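Local coordinates for lysosome-associated membrane glycoprotein 3 (Homo sapiens, PDB 4AKM) that is a lysosomal membrane glycoprotein with a role in the unfolded protein response and in fusion of lysosomes with autophagosomes, seen here as its membrane-proximal luminal domain, at residues 75-86 against 101-112. Residues are numbered along the deposited sequence; the frame is centred on the assembly and turned at random.
Sequences KDEESYYISEVG and IKHAVVMFQTAV
One face of the Tyr80 ring takes Thr110, whose CB sits 4.3 Å from the ring centroid in a CH-pi contact, while Val112 CA meets the ring edge in plane. The tyrosine owes this position to its first torsion, which sets CG between the backbone N and the carbonyl carbon (chi1 61°) and lays the ring alongside Thr110; its hydroxyl is hydrogen-bonded to the carbonyl of His114. At the neighbouring tyrosine, Val106 CG2 lies over the rim of one Tyr81 face, 4.1 Å from CE2, and Gln109 runs alongside, its amide turned 75° from the ring. That amide, at the end of a fully extended chain, reaches Ser79, NE2 donating to OG over 3.2 Å. Farther along, Ile101 CG2 rests over the centre of the His103 ring and Glu84 OE1 approaches CD2 obliquely. Ile82 CD1 touches Phe108 CD2 at 3.9 Å, and the phenylalanine ring continues inward to stack on Phe116. Reciprocal backbone bonds join Tyr80 with Thr110 and Val85 with Lys102; between them Ile82 N donates to Met107 O (2.7 Å), but the return bond is weak. The register slips by one residue between Tyr80 and Ile82 and by two before Val85. The arrangement is an antiparallel beta hairpin interrupted by a beta bulge and a short loop, at the margin of a five-stranded sheet in the beta-prism luminal domain of the LAMP family.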
loop_
_atom_site.group_PDB
_atom_site.type_symbol
_atom_site.label_atom_id
_atom_site.label_comp_id
_atom_site.label_asym_id
_atom_site.label_seq_id
_atom_site.Cartn_x
_atom_site.Cartn_y
_atom_site.Cartn_z
ATOM N N LYS A 75 2.814 13.086 6.838
ATOM C CA LYS A 75 2.877 13.274 8.290
ATOM C C LYS A 75 2.296 14.632 8.688
ATOM O O LYS A 75 2.695 15.672 8.161
ATOM C CB LYS A 75 4.297 13.082 8.841
ATOM C CG LYS A 75 5.332 14.098 8.381
ATOM C CD LYS A 75 6.658 13.897 9.119
ATOM C CE LYS A 75 6.494 14.046 10.629
ATOM N NZ LYS A 75 7.772 13.811 11.365
ATOM N N ASP A 76 1.331 14.612 9.601
ATOM C CA ASP A 76 0.698 15.845 10.043
ATOM C C ASP A 76 1.489 16.425 11.203
ATOM O O ASP A 76 1.512 17.639 11.405
ATOM C CB ASP A 76 -0.759 15.611 10.446
ATOM C CG ASP A 76 -1.687 16.690 9.915
ATOM O OD1 ASP A 76 -1.208 17.815 9.652
ATOM O OD2 ASP A 76 -2.893 16.410 9.749
ATOM N N GLU A 77 2.145 15.535 11.944
ATOM C CA GLU A 77 2.973 15.901 13.093
ATOM C C GLU A 77 2.168 16.523 14.244
ATOM O O GLU A 77 1.653 17.636 14.130
ATOM C CB GLU A 77 4.155 16.790 12.672
ATOM C CG GLU A 77 4.941 17.393 13.830
ATOM C CD GLU A 77 5.378 16.363 14.863
ATOM O OE1 GLU A 77 6.149 15.446 14.507
ATOM O OE2 GLU A 77 4.950 16.472 16.036
ATOM N N GLU A 78 2.044 15.782 15.345
ATOM C CA GLU A 78 2.529 14.404 15.418
ATOM C C GLU A 78 1.549 13.461 14.723
ATOM O O GLU A 78 0.395 13.833 14.493
ATOM C CB GLU A 78 2.799 13.984 16.872
ATOM C CG GLU A 78 1.608 14.134 17.814
ATOM C CD GLU A 78 2.004 14.034 19.284
ATOM O OE1 GLU A 78 3.163 14.362 19.620
ATOM O OE2 GLU A 78 1.151 13.634 20.107
ATOM N N SER A 79 2.044 12.270 14.378
ATOM C CA SER A 79 1.347 11.243 13.581
ATOM C C SER A 79 1.539 11.353 12.064
ATOM O O SER A 79 1.668 12.444 11.505
ATOM C CB SER A 79 -0.151 11.116 13.912
ATOM O OG SER A 79 -0.901 12.149 13.287
ATOM N N TYR A 80 1.556 10.188 11.421
ATOM C CA TYR A 80 1.621 10.070 9.972
ATOM C C TYR A 80 0.558 9.063 9.546
ATOM O O TYR A 80 0.010 8.342 10.379
ATOM C CB TYR A 80 3.010 9.599 9.528
ATOM C CG TYR A 80 3.409 8.238 10.070
ATOM C CD1 TYR A 80 3.957 8.107 11.340
ATOM C CD2 TYR A 80 3.236 7.086 9.311
ATOM C CE1 TYR A 80 4.322 6.866 11.838
ATOM C CE2 TYR A 80 3.598 5.843 9.802
ATOM C CZ TYR A 80 4.141 5.739 11.065
ATOM O OH TYR A 80 4.503 4.506 11.555
ATOM N N TYR A 81 0.278 9.005 8.251
ATOM C CA TYR A 81 -0.774 8.135 7.739
ATOM C C TYR A 81 -0.600 7.956 6.243
ATOM O O TYR A 81 0.154 8.696 5.610
ATOM C CB TYR A 81 -2.156 8.733 8.041
ATOM C CG TYR A 81 -2.299 10.182 7.629
ATOM C CD1 TYR A 81 -1.940 11.212 8.493
ATOM C CD2 TYR A 81 -2.781 10.522 6.374
ATOM C CE1 TYR A 81 -2.059 12.538 8.114
ATOM C CE2 TYR A 81 -2.905 11.843 5.985
ATOM C CZ TYR A 81 -2.545 12.848 6.857
ATOM O OH TYR A 81 -2.672 14.163 6.465
ATOM N N ILE A 82 -1.278 6.963 5.677
ATOM C CA ILE A 82 -1.353 6.856 4.227
ATOM C C ILE A 82 -2.367 7.883 3.753
ATOM O O ILE A 82 -3.530 7.836 4.147
ATOM C CB ILE A 82 -1.796 5.454 3.766
ATOM C CG1 ILE A 82 -0.673 4.438 3.968
ATOM C CG2 ILE A 82 -2.212 5.481 2.303
ATOM C CD1 ILE A 82 -1.138 2.996 3.916
ATOM N N SER A 83 -1.925 8.820 2.922
ATOM C CA SER A 83 -2.795 9.891 2.455
ATOM C C SER A 83 -3.316 9.661 1.038
ATOM O O SER A 83 -4.263 10.320 0.607
ATOM C CB SER A 83 -2.085 11.242 2.536
ATOM O OG SER A 83 -1.005 11.301 1.625
ATOM N N GLU A 84 -2.705 8.735 0.303
ATOM C CA GLU A 84 -3.211 8.454 -1.044
ATOM C C GLU A 84 -2.955 7.020 -1.496
ATOM O O GLU A 84 -1.920 6.441 -1.178
ATOM C CB GLU A 84 -2.629 9.448 -2.060
ATOM C CG GLU A 84 -3.059 9.201 -3.502
ATOM C CD GLU A 84 -2.804 10.394 -4.403
ATOM O OE1 GLU A 84 -3.335 11.483 -4.098
ATOM O OE2 GLU A 84 -2.080 10.243 -5.415
ATOM N N VAL A 85 -3.902 6.428 -2.222
ATOM C CA VAL A 85 -3.632 5.108 -2.799
ATOM C C VAL A 85 -4.009 5.022 -4.267
ATOM O O VAL A 85 -5.138 5.295 -4.643
ATOM C CB VAL A 85 -4.333 3.958 -2.056
ATOM C CG1 VAL A 85 -3.825 2.623 -2.587
ATOM C CG2 VAL A 85 -4.098 4.057 -0.559
ATOM N N GLY A 86 -3.051 4.628 -5.093
ATOM C CA GLY A 86 -3.314 4.478 -6.503
ATOM C C GLY A 86 -2.967 3.079 -6.943
ATOM O O GLY A 86 -2.086 2.451 -6.380
ATOM N N ILE A 101 -7.558 5.893 -8.089
ATOM C CA ILE A 101 -6.842 6.588 -7.035
ATOM C C ILE A 101 -7.819 7.127 -6.013
ATOM O O ILE A 101 -8.831 7.730 -6.362
ATOM C CB ILE A 101 -6.002 7.772 -7.581
ATOM C CG1 ILE A 101 -5.007 7.302 -8.646
ATOM C CG2 ILE A 101 -5.272 8.488 -6.449
ATOM C CD1 ILE A 101 -3.887 8.287 -8.918
ATOM N N LYS A 102 -7.518 6.880 -4.748
ATOM C CA LYS A 102 -8.197 7.529 -3.645
ATOM C C LYS A 102 -7.275 8.617 -3.133
ATOM O O LYS A 102 -6.139 8.346 -2.700
ATOM C CB LYS A 102 -8.517 6.524 -2.548
ATOM C CG LYS A 102 -9.938 6.009 -2.600
ATOM C CD LYS A 102 -10.865 6.950 -1.858
ATOM C CE LYS A 102 -12.133 6.229 -1.424
ATOM N NZ LYS A 102 -12.754 6.877 -0.235
ATOM N N HIS A 103 -7.775 9.848 -3.190
ATOM C CA HIS A 103 -6.934 11.022 -3.046
ATOM C C HIS A 103 -6.811 11.585 -1.640
ATOM O O HIS A 103 -5.715 11.960 -1.212
ATOM C CB HIS A 103 -7.401 12.113 -4.007
ATOM C CG HIS A 103 -6.941 11.903 -5.412
ATOM N ND1 HIS A 103 -7.704 11.252 -6.356
ATOM C CD2 HIS A 103 -5.783 12.238 -6.029
ATOM C CE1 HIS A 103 -7.043 11.208 -7.499
ATOM N NE2 HIS A 103 -5.873 11.798 -7.325
ATOM N N ALA A 104 -7.923 11.664 -0.923
ATOM C CA ALA A 104 -7.923 12.385 0.345
ATOM C C ALA A 104 -8.362 11.496 1.483
ATOM O O ALA A 104 -9.451 11.671 2.029
ATOM C CB ALA A 104 -8.821 13.612 0.257
ATOM N N VAL A 105 -7.511 10.545 1.846
ATOM C CA VAL A 105 -7.876 9.563 2.860
ATOM C C VAL A 105 -6.942 9.616 4.059
ATOM O O VAL A 105 -5.777 9.993 3.941
ATOM C CB VAL A 105 -7.881 8.135 2.282
ATOM C CG1 VAL A 105 -8.912 8.020 1.169
ATOM C CG2 VAL A 105 -6.497 7.761 1.769
ATOM N N VAL A 106 -7.471 9.256 5.221
ATOM C CA VAL A 106 -6.644 9.087 6.402
ATOM C C VAL A 106 -6.649 7.609 6.764
ATOM O O VAL A 106 -7.661 7.065 7.217
ATOM C CB VAL A 106 -7.134 9.950 7.573
ATOM C CG1 VAL A 106 -6.543 9.455 8.882
ATOM C CG2 VAL A 106 -6.764 11.405 7.336
ATOM N N MET A 107 -5.509 6.960 6.548
ATOM C CA MET A 107 -5.455 5.510 6.600
ATOM C C MET A 107 -4.216 5.004 7.323
ATOM O O MET A 107 -3.098 5.445 7.052
ATOM C CB MET A 107 -5.511 4.938 5.184
ATOM C CG MET A 107 -5.735 3.446 5.142
ATOM S SD MET A 107 -5.865 2.812 3.468
ATOM C CE MET A 107 -6.497 1.168 3.796
ATOM N N PHE A 108 -4.439 4.069 8.240
ATOM C CA PHE A 108 -3.385 3.502 9.075
ATOM C C PHE A 108 -2.671 4.605 9.837
ATOM O O PHE A 108 -1.452 4.571 9.981
ATOM C CB PHE A 108 -2.355 2.716 8.251
ATOM C CG PHE A 108 -2.907 1.502 7.553
ATOM C CD1 PHE A 108 -4.259 1.195 7.592
ATOM C CD2 PHE A 108 -2.056 0.654 6.868
ATOM C CE1 PHE A 108 -4.748 0.078 6.944
ATOM C CE2 PHE A 108 -2.537 -0.464 6.222
ATOM C CZ PHE A 108 -3.885 -0.755 6.260
ATOM N N GLN A 109 -3.424 5.592 10.308
ATOM C CA GLN A 109 -2.822 6.715 11.021
ATOM C C GLN A 109 -2.136 6.252 12.310
ATOM O O GLN A 109 -2.729 5.534 13.117
ATOM C CB GLN A 109 -3.861 7.796 11.318
ATOM C CG GLN A 109 -3.256 9.103 11.819
ATOM C CD GLN A 109 -4.307 10.145 12.156
ATOM O OE1 GLN A 109 -5.500 9.843 12.222
ATOM N NE2 GLN A 109 -3.868 11.381 12.373
ATOM N N THR A 110 -0.888 6.676 12.492
ATOM C CA THR A 110 -0.053 6.193 13.586
ATOM C C THR A 110 0.806 7.317 14.147
ATOM O O THR A 110 1.331 8.130 13.386
ATOM C CB THR A 110 0.897 5.083 13.097
ATOM O OG1 THR A 110 0.139 4.049 12.461
ATOM C CG2 THR A 110 1.691 4.491 14.255
ATOM N N ALA A 111 0.952 7.351 15.473
ATOM C CA ALA A 111 1.812 8.332 16.135
ATOM C C ALA A 111 3.229 8.259 15.577
ATOM O O ALA A 111 3.777 7.171 15.402
ATOM C CB ALA A 111 1.818 8.101 17.636
ATOM N N VAL A 112 3.815 9.418 15.289
ATOM C CA VAL A 112 5.127 9.472 14.651
ATOM C C VAL A 112 6.201 8.815 15.525
ATOM O O VAL A 112 6.223 8.999 16.743
ATOM C CB VAL A 112 5.514 10.923 14.256
ATOM C CG1 VAL A 112 5.466 11.847 15.463
ATOM C CG2 VAL A 112 6.883 10.963 13.588
#